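Local coordinates for outer membrane protein (Tpn50) (Borrelia burgdorferi, PDB 3OON) that probably binds peptidoglycan through its OmpA-like C-terminal domain, the part held here, and so may tie the outer membrane to the cell wall, at residues M66-R75 against L93-K101. Residues are numbered along the deposited sequence; the frame is centred on the assembly and turned at random.
Sequences MHELSEKRAR and LFKGWGSQK. With SO4 (sulfate ion), chain B.
Helix 66-75 runs roughly antiparallel to strand 93-96, their axes at 146° and 6.3 Å apart at closest, and the backbones almost touch where E71 meets G96 and H67 meets G98. This is the second half of a beta-alpha-beta unit of the OmpA C-terminal fold: strand 51-55, helix 63-83, then edge strand 92-96, which pairs in parallel with 51-55. G96, with no side chain, lets its CA lie 3.0 Å from S70 OG, and the helix backbone comes down onto the strand. Beyond the strand, W97 to Q100 form a type II' turn with G98 at positive phi. The hydroxyl of S70 links both backbones: turned between its own N and carbonyl carbon (chi1 72°), OG accepts from G98 N at 2.9 Å and donates to H67 O one turn back, an oxygen that also takes E71 N. G98 CA in turn approaches M66 O in a CH...O contact. At the other end R75 lies over one face of the F94 ring, CG 3.8 Å from the ring centroid in a CH-pi contact, while its guanidinium, tilted 30° to the ring, passes above CD2. R75 NE bonds almost straight to E71 OE1 (3.2 Å), a salt bridge in the guanidinium plane that helps fix this pose. A74 CB meets F94 CD1 and also packs on I53. L69, S70, R73 and A74 fit the LSxxRA signature of OmpA-like domains, whose arginine in relatives holds a peptidoglycan carboxylate; here both terminal nitrogens of R73, with R115 and backbone N of E58 and Q59, grip a sulfate that probably occupies that anion site. One water joins helix to strand, bonded to H67 NE2, to E71 OE2 and, at 2.9 Å, to G96 N.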
loop_
_atom_site.group_PDB
_atom_site.type_symbol
_atom_site.label_atom_id
_atom_site.label_comp_id
_atom_site.label_asym_id
_atom_site.label_seq_id
_atom_site.Cartn_x
_atom_site.Cartn_y
_atom_site.Cartn_z
HETATM N N MSE A 66 -15.388 15.195 19.914
HETATM C CA MSE A 66 -15.027 14.260 18.844
HETATM C C MSE A 66 -13.774 14.731 18.122
HETATM O O MSE A 66 -12.919 13.921 17.751
HETATM C CB MSE A 66 -16.179 14.027 17.867
HETATM C CG MSE A 66 -17.418 13.396 18.507
HETATM SE SE MSE A 66 -17.113 11.673 19.405
HETATM C CE MSE A 66 -16.943 12.278 21.240
ATOM N N HIS A 67 -13.654 16.040 17.931
ATOM C CA HIS A 67 -12.449 16.568 17.323
ATOM C C HIS A 67 -11.201 16.210 18.142
ATOM O O HIS A 67 -10.212 15.712 17.594
ATOM C CB HIS A 67 -12.534 18.075 17.105
ATOM C CG HIS A 67 -11.263 18.648 16.571
ATOM N ND1 HIS A 67 -10.327 19.249 17.378
ATOM C CD2 HIS A 67 -10.739 18.637 15.325
ATOM C CE1 HIS A 67 -9.287 19.611 16.644
ATOM N NE2 HIS A 67 -9.516 19.255 15.394
ATOM N N GLU A 68 -11.254 16.476 19.444
ATOM C CA GLU A 68 -10.142 16.172 20.332
ATOM C C GLU A 68 -9.773 14.690 20.298
ATOM O O GLU A 68 -8.605 14.347 20.117
ATOM C CB GLU A 68 -10.439 16.626 21.766
ATOM C CG GLU A 68 -9.279 16.393 22.751
ATOM C CD GLU A 68 -8.014 17.210 22.438
ATOM O OE1 GLU A 68 -8.061 18.171 21.633
ATOM O OE2 GLU A 68 -6.955 16.890 23.018
ATOM N N LEU A 69 -10.765 13.816 20.451
ATOM C CA LEU A 69 -10.505 12.384 20.413
ATOM C C LEU A 69 -9.841 11.959 19.093
ATOM O O LEU A 69 -8.852 11.223 19.099
ATOM C CB LEU A 69 -11.789 11.589 20.680
ATOM C CG LEU A 69 -11.720 10.053 20.628
ATOM C CD1 LEU A 69 -10.701 9.464 21.627
ATOM C CD2 LEU A 69 -13.122 9.472 20.876
ATOM N N SER A 70 -10.377 12.445 17.973
ATOM C CA SER A 70 -9.869 12.073 16.669
ATOM C C SER A 70 -8.429 12.563 16.487
ATOM O O SER A 70 -7.608 11.844 15.915
ATOM C CB SER A 70 -10.789 12.610 15.565
ATOM O OG SER A 70 -10.666 14.016 15.437
ATOM N N GLU A 71 -8.127 13.761 16.989
ATOM C CA GLU A 71 -6.767 14.291 16.905
ATOM C C GLU A 71 -5.799 13.503 17.793
ATOM O O GLU A 71 -4.663 13.251 17.387
ATOM C CB GLU A 71 -6.686 15.799 17.207
ATOM C CG GLU A 71 -5.319 16.389 16.797
ATOM C CD GLU A 71 -5.116 17.828 17.221
ATOM O OE1 GLU A 71 -4.314 18.064 18.151
ATOM O OE2 GLU A 71 -5.739 18.723 16.613
ATOM N N LYS A 72 -6.251 13.104 18.981
ATOM C CA LYS A 72 -5.413 12.305 19.889
ATOM C C LYS A 72 -5.106 10.912 19.330
ATOM O O LYS A 72 -4.069 10.322 19.651
ATOM C CB LYS A 72 -6.037 12.211 21.284
ATOM C CG LYS A 72 -6.290 13.577 21.931
ATOM C CD LYS A 72 -6.536 13.480 23.422
ATOM C CE LYS A 72 -5.225 13.526 24.197
ATOM N NZ LYS A 72 -5.431 13.670 25.668
ATOM N N ARG A 73 -6.012 10.396 18.500
ATOM C CA ARG A 73 -5.785 9.140 17.776
ATOM C C ARG A 73 -4.671 9.295 16.736
ATOM O O ARG A 73 -3.773 8.459 16.678
ATOM C CB ARG A 73 -7.078 8.631 17.124
ATOM C CG ARG A 73 -7.976 7.947 18.119
ATOM C CD ARG A 73 -9.301 7.522 17.522
ATOM N NE ARG A 73 -10.080 6.844 18.546
ATOM C CZ ARG A 73 -11.387 6.628 18.473
ATOM N NH1 ARG A 73 -12.071 7.033 17.416
ATOM N NH2 ARG A 73 -12.012 6.008 19.460
ATOM N N ALA A 74 -4.727 10.365 15.942
ATOM C CA ALA A 74 -3.635 10.697 15.020
ATOM C C ALA A 74 -2.306 10.848 15.771
ATOM O O ALA A 74 -1.257 10.357 15.330
ATOM C CB ALA A 74 -3.966 11.978 14.242
ATOM N N ARG A 75 -2.358 11.535 16.905
ATOM C CA ARG A 75 -1.164 11.742 17.732
ATOM C C ARG A 75 -0.591 10.455 18.330
ATOM O O ARG A 75 0.632 10.303 18.404
ATOM C CB ARG A 75 -1.431 12.794 18.811
ATOM C CG ARG A 75 -1.375 14.186 18.245
ATOM C CD ARG A 75 -1.532 15.284 19.281
ATOM N NE ARG A 75 -1.537 16.581 18.607
ATOM C CZ ARG A 75 -0.447 17.277 18.293
ATOM N NH1 ARG A 75 0.768 16.826 18.606
ATOM N NH2 ARG A 75 -0.575 18.439 17.669
ATOM N N LEU A 93 2.291 16.571 10.574
ATOM C CA LEU A 93 1.070 17.330 10.791
ATOM C C LEU A 93 0.015 16.354 11.305
ATOM O O LEU A 93 -0.066 15.217 10.831
ATOM C CB LEU A 93 0.587 17.985 9.492
ATOM C CG LEU A 93 1.363 19.151 8.881
ATOM C CD1 LEU A 93 0.998 19.373 7.423
ATOM C CD2 LEU A 93 1.129 20.419 9.672
ATOM N N PHE A 94 -0.755 16.799 12.294
ATOM C CA PHE A 94 -1.813 15.999 12.921
ATOM C C PHE A 94 -3.143 16.694 12.708
ATOM O O PHE A 94 -3.283 17.875 13.042
ATOM C CB PHE A 94 -1.578 15.876 14.429
ATOM C CG PHE A 94 -0.310 15.185 14.803
ATOM C CD1 PHE A 94 -0.245 13.795 14.844
ATOM C CD2 PHE A 94 0.823 15.922 15.147
ATOM C CE1 PHE A 94 0.936 13.138 15.217
ATOM C CE2 PHE A 94 2.011 15.283 15.518
ATOM C CZ PHE A 94 2.066 13.885 15.557
ATOM N N LYS A 95 -4.119 15.971 12.167
ATOM C CA LYS A 95 -5.439 16.515 11.907
ATOM C C LYS A 95 -6.519 15.581 12.446
ATOM O O LYS A 95 -6.514 14.389 12.154
ATOM C CB LYS A 95 -5.636 16.711 10.396
ATOM C CG LYS A 95 -7.058 16.985 9.939
ATOM C CD LYS A 95 -7.447 18.427 10.147
ATOM C CE LYS A 95 -8.612 18.821 9.260
ATOM N NZ LYS A 95 -9.192 20.128 9.687
ATOM N N GLY A 96 -7.445 16.128 13.224
ATOM C CA GLY A 96 -8.617 15.363 13.659
ATOM C C GLY A 96 -9.849 15.847 12.912
ATOM O O GLY A 96 -10.087 17.055 12.829
ATOM N N TRP A 97 -10.625 14.909 12.360
ATOM C CA TRP A 97 -11.846 15.236 11.624
ATOM C C TRP A 97 -13.111 15.010 12.449
ATOM O O TRP A 97 -14.235 15.195 11.961
ATOM C CB TRP A 97 -11.922 14.381 10.359
ATOM C CG TRP A 97 -11.029 14.847 9.283
ATOM C CD1 TRP A 97 -9.853 14.275 8.894
ATOM C CD2 TRP A 97 -11.220 15.987 8.444
ATOM N NE1 TRP A 97 -9.300 14.987 7.858
ATOM C CE2 TRP A 97 -10.117 16.043 7.560
ATOM C CE3 TRP A 97 -12.218 16.970 8.349
ATOM C CZ2 TRP A 97 -9.982 17.043 6.590
ATOM C CZ3 TRP A 97 -12.079 17.969 7.385
ATOM C CH2 TRP A 97 -10.968 17.994 6.519
ATOM N N GLY A 98 -12.919 14.582 13.689
ATOM C CA GLY A 98 -14.008 14.047 14.485
ATOM C C GLY A 98 -14.811 13.047 13.656
ATOM O O GLY A 98 -14.246 12.199 12.973
ATOM N N SER A 99 -16.129 13.193 13.688
ATOM C CA SER A 99 -17.019 12.301 12.932
ATOM C C SER A 99 -17.537 12.930 11.634
ATOM O O SER A 99 -18.539 12.478 11.074
ATOM C CB SER A 99 -18.168 11.836 13.827
ATOM O OG SER A 99 -17.654 11.158 14.964
ATOM N N GLN A 100 -16.822 13.941 11.133
ATOM C CA GLN A 100 -17.302 14.739 9.992
ATOM C C GLN A 100 -16.968 14.188 8.603
ATOM O O GLN A 100 -17.566 14.621 7.612
ATOM C CB GLN A 100 -16.832 16.197 10.112
ATOM C CG GLN A 100 -17.289 16.895 11.394
ATOM C CD GLN A 100 -18.809 16.911 11.552
ATOM O OE1 GLN A 100 -19.521 17.504 10.738
ATOM N NE2 GLN A 100 -19.306 16.269 12.609
ATOM N N LYS A 101 -16.019 13.249 8.536
ATOM C CA LYS A 101 -15.611 12.606 7.280
ATOM C C LYS A 101 -15.959 11.126 7.286
ATOM O O LYS A 101 -17.136 10.762 7.216
ATOM C CB LYS A 101 -14.101 12.762 7.043
ATOM C CG LYS A 101 -13.734 14.062 6.342
ATOM C CD LYS A 101 -12.435 13.916 5.558
ATOM C CE LYS A 101 -12.312 15.006 4.510
ATOM N NZ LYS A 101 -11.071 14.857 3.691
HETATM S S SO4 B . -15.683 6.577 18.413
HETATM O O1 SO4 B . -16.540 5.396 18.507
HETATM O O2 SO4 B . -14.901 6.532 17.184
HETATM O O3 SO4 B . -16.549 7.755 18.408
HETATM O O4 SO4 B . -14.814 6.620 19.583
HETATM O O HOH W 1 -7.196 18.852 14.080
HETATM O O HOH W 2 -2.492 19.381 15.462
#